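Enoyl-CoA hydratase (Mycobacterium tuberculosis, PDB 5KJP) probably catalyses the reversible hydration of 2,3-unsaturated acyl-CoA thioesters in fatty acid metabolism, as a member of the crotonase superfamily. Local coordinates at residues Leu26-Asn31 / Asp49-Leu54; Leu60-Leu65 / Pro104-Val109. All blocks are in the same frame, centred on the assembly; numbering follows the deposited sequence.

Contact 1 of 2, residues Leu26-Asn31 / Asp49-Leu54; sequences LIITIN and DAMDQL
Leu26 and Ile28 of strand 25-30 pack against Ala50, Met51, Gln53 and Leu54 of helix 41-56, within the beta-alpha-beta unit of strand 25-30, helix 41-56 and strand 62-67 of the crotonase fold. Strand and helix segments run almost exactly antiparallel (178°), their axes 9.9 Å apart, as expected when a helix returns over its sheet in such a unit. Leu26 has CG anti to N (chi1 -164°), which carries its two methyls to the helix backbone and to Gln53. CD2 rests 3.6 Å from Ala50 O, a carbonyl already bonded to Leu54 N within the helix, and also approaches CB of Leu54 at 4.3 Å. The extended side chain of Gln53 crosses Leu26 at about a right angle, NE2 lying 3.7 Å from CD1, so the aliphatic branch meets the amide at the partly exposed margin of the contact. Ile28 sets CG1, CG2 and CD1 around the methyl of Ala50, the closest being CD1, 3.7 Å from Ala50 CB. On the helix, Val43 and Leu47 continue this apolar side over Ile30 and Ile28. Selenomethionine Met51 starts away from the strand, but a bend at chi2 (-47°) swings its end back, bringing CE within 3.8 Å of Ile28 CD1.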
loop_
_atom_site.group_PDB
_atom_site.type_symbol
_atom_site.label_atom_id
_atom_site.label_comp_id
_atom_site.label_asym_id
_atom_site.label_seq_id
_atom_site.Cartn_x
_atom_site.Cartn_y
_atom_site.Cartn_z
ATOM N N LEU A 26 10.134 -17.819 21.324
ATOM C CA LEU A 26 10.938 -18.858 20.702
ATOM C C LEU A 26 11.963 -18.234 19.761
ATOM O O LEU A 26 11.600 -17.618 18.761
ATOM C CB LEU A 26 10.057 -19.851 19.944
ATOM C CG LEU A 26 10.786 -21.159 19.597
ATOM C CD1 LEU A 26 11.054 -21.959 20.877
ATOM C CD2 LEU A 26 10.030 -21.992 18.561
ATOM N N ILE A 27 13.245 -18.385 20.079
ATOM C CA ILE A 27 14.294 -17.861 19.203
ATOM C C ILE A 27 14.835 -18.961 18.292
ATOM O O ILE A 27 15.382 -19.967 18.758
ATOM C CB ILE A 27 15.446 -17.243 20.003
ATOM C CG1 ILE A 27 14.901 -16.192 20.978
ATOM C CG2 ILE A 27 16.489 -16.636 19.059
ATOM C CD1 ILE A 27 15.959 -15.598 21.865
ATOM N N ILE A 28 14.670 -18.749 16.992
ATOM C CA ILE A 28 15.023 -19.725 15.966
ATOM C C ILE A 28 16.210 -19.203 15.171
ATOM O O ILE A 28 16.140 -18.126 14.572
ATOM C CB ILE A 28 13.841 -19.986 15.004
ATOM C CG1 ILE A 28 12.561 -20.287 15.795
ATOM C CG2 ILE A 28 14.178 -21.111 14.024
ATOM C CD1 ILE A 28 11.280 -20.058 15.002
ATOM N N THR A 29 17.300 -19.963 15.168
ATOM C CA THR A 29 18.523 -19.518 14.515
ATOM C C THR A 29 18.970 -20.481 13.429
ATOM O O THR A 29 19.278 -21.644 13.710
ATOM C CB THR A 29 19.660 -19.357 15.542
ATOM O OG1 THR A 29 19.243 -18.440 16.561
ATOM C CG2 THR A 29 20.923 -18.835 14.872
ATOM N N ILE A 30 19.002 -20.010 12.185
ATOM C CA ILE A 30 19.581 -20.815 11.122
ATOM C C ILE A 30 21.079 -20.913 11.380
ATOM O O ILE A 30 21.755 -19.900 11.598
ATOM C CB ILE A 30 19.305 -20.241 9.719
ATOM C CG1 ILE A 30 17.797 -20.075 9.501
ATOM C CG2 ILE A 30 19.907 -21.154 8.655
ATOM C CD1 ILE A 30 17.441 -19.216 8.278
ATOM N N ASN A 31 21.583 -22.141 11.373
ATOM C CA ASN A 31 22.931 -22.425 11.844
ATOM C C ASN A 31 23.768 -23.111 10.764
ATOM O O ASN A 31 24.225 -24.240 10.936
ATOM C CB ASN A 31 22.866 -23.289 13.114
ATOM C CG ASN A 31 24.228 -23.493 13.766
ATOM O OD1 ASN A 31 25.095 -22.619 13.718
ATOM N ND2 ASN A 31 24.422 -24.659 14.372
ATOM N N ASP A 49 9.550 -27.382 11.695
ATOM C CA ASP A 49 9.407 -27.939 13.035
ATOM C C ASP A 49 9.306 -26.837 14.090
ATOM O O ASP A 49 8.516 -26.939 15.030
ATOM C CB ASP A 49 10.584 -28.857 13.366
ATOM C CG ASP A 49 10.546 -30.175 12.596
ATOM O OD1 ASP A 49 9.487 -30.525 12.024
ATOM O OD2 ASP A 49 11.587 -30.867 12.579
ATOM N N ALA A 50 10.113 -25.790 13.932
ATOM C CA ALA A 50 10.112 -24.666 14.870
ATOM C C ALA A 50 8.770 -23.930 14.861
ATOM O O ALA A 50 8.250 -23.552 15.913
ATOM C CB ALA A 50 11.251 -23.703 14.543
HETATM N N MSE A 51 8.210 -23.723 13.672
HETATM C CA MSE A 51 6.910 -23.068 13.561
HETATM C C MSE A 51 5.807 -23.941 14.170
HETATM O O MSE A 51 4.877 -23.419 14.803
HETATM C CB MSE A 51 6.593 -22.728 12.099
HETATM C CG MSE A 51 7.561 -21.738 11.449
HETATM SE SE MSE A 51 7.958 -20.142 12.534
HETATM C CE MSE A 51 9.598 -19.597 11.612
ATOM N N ASP A 52 5.912 -25.260 13.990
ATOM C CA ASP A 52 4.977 -26.195 14.621
ATOM C C ASP A 52 5.079 -26.094 16.134
ATOM O O ASP A 52 4.069 -26.118 16.845
ATOM C CB ASP A 52 5.237 -27.647 14.188
ATOM C CG ASP A 52 4.913 -27.894 12.726
ATOM O OD1 ASP A 52 4.245 -27.042 12.105
ATOM O OD2 ASP A 52 5.324 -28.948 12.197
ATOM N N GLN A 53 6.309 -25.978 16.624
ATOM C CA GLN A 53 6.541 -25.867 18.057
ATOM C C GLN A 53 5.925 -24.585 18.608
ATOM O O GLN A 53 5.238 -24.606 19.634
ATOM C CB GLN A 53 8.034 -25.899 18.365
ATOM C CG GLN A 53 8.358 -25.793 19.847
ATOM C CD GLN A 53 9.852 -25.811 20.114
ATOM O OE1 GLN A 53 10.652 -26.067 19.213
ATOM N NE2 GLN A 53 10.237 -25.528 21.353
ATOM N N LEU A 54 6.191 -23.476 17.922
ATOM C CA LEU A 54 5.625 -22.179 18.278
ATOM C C LEU A 54 4.111 -22.253 18.422
ATOM O O LEU A 54 3.563 -21.899 19.464
ATOM C CB LEU A 54 5.987 -21.122 17.226
ATOM C CG LEU A 54 5.218 -19.797 17.324
ATOM C CD1 LEU A 54 5.588 -19.036 18.608
ATOM C CD2 LEU A 54 5.453 -18.942 16.077
#

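Contact 2 of 2, residues Leu60-Leu65 / Pro104-Val109; sequences LSVAIL and PLIAAV
Ala63, Ile64 and Leu65 pair in parallel register with Leu105, Ile106 and Ala107, and four backbone hydrogen bonds, extending to Pro104 and Ala108, join the two edges. Ala63 lies between Pro104 and Ile106, its N donating to Pro104 O at 3.0 Å and its O accepting from Ile106 N at 2.9 Å. Two residues on, Leu65 repeats the pattern: its N reaches Ile106 O at 2.7 Å, and its O receives Ala108 N. All four bonds are nearly straight, with angles at hydrogen of at least 163°. CA-H...O contacts supplement them, the shortest from Ile64 CA to Ile106 O at 3.2 Å.

Apolar side chains alternate between the two faces. On one, Leu105 sends CD1 over the neighbouring strand, to lie 3.8 Å from Ala63 CB and 4.1 Å from Leu65 CB. Phe96 also packs against both leucines. On the other face, Ile106 CD1 meets Val62 CG1 at 3.9 Å, and Ile64 CG2 touches the methyl of Ala108 at the same separation. Helix 193-205 packs on Val62 and Ile64 here. At the start of the pairing, Pro104 packs on Leu168 of a neighbouring subunit.

With a signed crossing angle of -25° between the strand segments, this buried pair belongs to the parallel run of strands (25-30, 62-67, 105-109, 126-130, 186-188) in the mixed central sheet of the crotonase fold.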
loop_
_atom_site.group_PDB
_atom_site.type_symbol
_atom_site.label_atom_id
_atom_site.label_comp_id
_atom_site.label_asym_id
_atom_site.label_seq_id
_atom_site.Cartn_x
_atom_site.Cartn_y
_atom_site.Cartn_z
ATOM N N LEU A 60 4.257 -20.593 24.558
ATOM C CA LEU A 60 4.944 -19.704 23.628
ATOM C C LEU A 60 3.961 -18.700 23.041
ATOM O O LEU A 60 2.812 -19.040 22.751
ATOM C CB LEU A 60 5.617 -20.494 22.504
ATOM C CG LEU A 60 6.806 -21.382 22.890
ATOM C CD1 LEU A 60 7.303 -22.179 21.679
ATOM C CD2 LEU A 60 7.931 -20.540 23.484
ATOM N N SER A 61 4.420 -17.466 22.862
ATOM C CA SER A 61 3.563 -16.404 22.342
ATOM C C SER A 61 4.071 -15.840 21.016
ATOM O O SER A 61 3.283 -15.530 20.126
ATOM C CB SER A 61 3.436 -15.277 23.367
ATOM O OG SER A 61 2.745 -15.722 24.530
ATOM N N VAL A 62 5.388 -15.706 20.896
ATOM C CA VAL A 62 6.013 -15.053 19.748
ATOM C C VAL A 62 7.292 -15.797 19.378
ATOM O O VAL A 62 7.966 -16.350 20.250
ATOM C CB VAL A 62 6.347 -13.557 20.053
ATOM C CG1 VAL A 62 7.132 -12.911 18.907
ATOM C CG2 VAL A 62 5.076 -12.757 20.334
ATOM N N ALA A 63 7.627 -15.824 18.090
ATOM C CA ALA A 63 8.916 -16.354 17.663
ATOM C C ALA A 63 9.765 -15.286 16.976
ATOM O O ALA A 63 9.241 -14.333 16.392
ATOM C CB ALA A 63 8.729 -17.535 16.740
ATOM N N ILE A 64 11.079 -15.457 17.064
ATOM C CA ILE A 64 12.023 -14.642 16.316
ATOM C C ILE A 64 12.875 -15.548 15.447
ATOM O O ILE A 64 13.424 -16.549 15.926
ATOM C CB ILE A 64 12.940 -13.817 17.240
ATOM C CG1 ILE A 64 12.112 -12.901 18.150
ATOM C CG2 ILE A 64 13.954 -13.022 16.416
ATOM C CD1 ILE A 64 12.941 -12.240 19.244
ATOM N N LEU A 65 12.966 -15.212 14.166
ATOM C CA LEU A 65 13.819 -15.950 13.242
ATOM C C LEU A 65 15.053 -15.127 12.898
ATOM O O LEU A 65 14.946 -13.963 12.509
ATOM C CB LEU A 65 13.059 -16.314 11.968
ATOM C CG LEU A 65 13.914 -16.897 10.833
ATOM C CD1 LEU A 65 14.517 -18.252 11.239
ATOM C CD2 LEU A 65 13.094 -17.024 9.558
ATOM N N PRO A 104 2.636 -14.581 16.180
ATOM C CA PRO A 104 3.514 -13.604 15.521
ATOM C C PRO A 104 4.955 -14.093 15.355
ATOM O O PRO A 104 5.516 -14.781 16.215
ATOM C CB PRO A 104 3.460 -12.384 16.456
ATOM C CG PRO A 104 2.199 -12.551 17.231
ATOM C CD PRO A 104 2.032 -14.033 17.409
ATOM N N LEU A 105 5.530 -13.738 14.213
ATOM C CA LEU A 105 6.901 -14.070 13.888
ATOM C C LEU A 105 7.652 -12.810 13.493
ATOM O O LEU A 105 7.216 -12.058 12.618
ATOM C CB LEU A 105 6.952 -15.095 12.754
ATOM C CG LEU A 105 8.336 -15.448 12.215
ATOM C CD1 LEU A 105 9.209 -16.115 13.286
ATOM C CD2 LEU A 105 8.188 -16.334 10.983
ATOM N N ILE A 106 8.785 -12.592 14.144
ATOM C CA ILE A 106 9.661 -11.470 13.836
ATOM C C ILE A 106 10.939 -11.986 13.186
ATOM O O ILE A 106 11.560 -12.912 13.705
ATOM C CB ILE A 106 10.033 -10.682 15.113
ATOM C CG1 ILE A 106 8.776 -10.164 15.816
ATOM C CG2 ILE A 106 11.002 -9.541 14.785
ATOM C CD1 ILE A 106 8.984 -9.886 17.301
ATOM N N ALA A 107 11.331 -11.401 12.056
ATOM C CA ALA A 107 12.634 -11.722 11.479
ATOM C C ALA A 107 13.683 -10.717 11.956
ATOM O O ALA A 107 13.490 -9.507 11.827
ATOM C CB ALA A 107 12.556 -11.744 9.949
ATOM N N ALA A 108 14.777 -11.222 12.525
ATOM C CA ALA A 108 15.885 -10.371 12.959
ATOM C C ALA A 108 17.040 -10.492 11.977
ATOM O O ALA A 108 17.771 -11.490 11.974
ATOM C CB ALA A 108 16.339 -10.743 14.372
ATOM N N VAL A 109 17.205 -9.463 11.152
ATOM C CA VAL A 109 18.082 -9.543 9.988
ATOM C C VAL A 109 19.414 -8.827 10.199
ATOM O O VAL A 109 19.446 -7.645 10.542
ATOM C CB VAL A 109 17.390 -8.955 8.739
ATOM C CG1 VAL A 109 18.341 -8.958 7.530
ATOM C CG2 VAL A 109 16.103 -9.731 8.433
#

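From the N terminus, strand 25-30 leads into helix 41-56, and contact 1 closes this first loop by laying the helix back on the strand. The chain then enters strand 62-67, which lies beside strand 25-30 and completes the beta-alpha-beta unit. Contact 2 opens only after contact 1 has closed, so the two are in series; its longer excursion returns at strand 105-109, the next strand across the sheet. The centres of contacts 1 and 2 are about 9 Å apart. Ile28 N probably donates to Ile64 O, and Ile64 N to Leu26 O. Met51 CE, 3.6 Å from Leu105 CD2, ties the helix to strand 105-109; with contact 1 and Leu54 on Ala63, it touches three neighbouring strands.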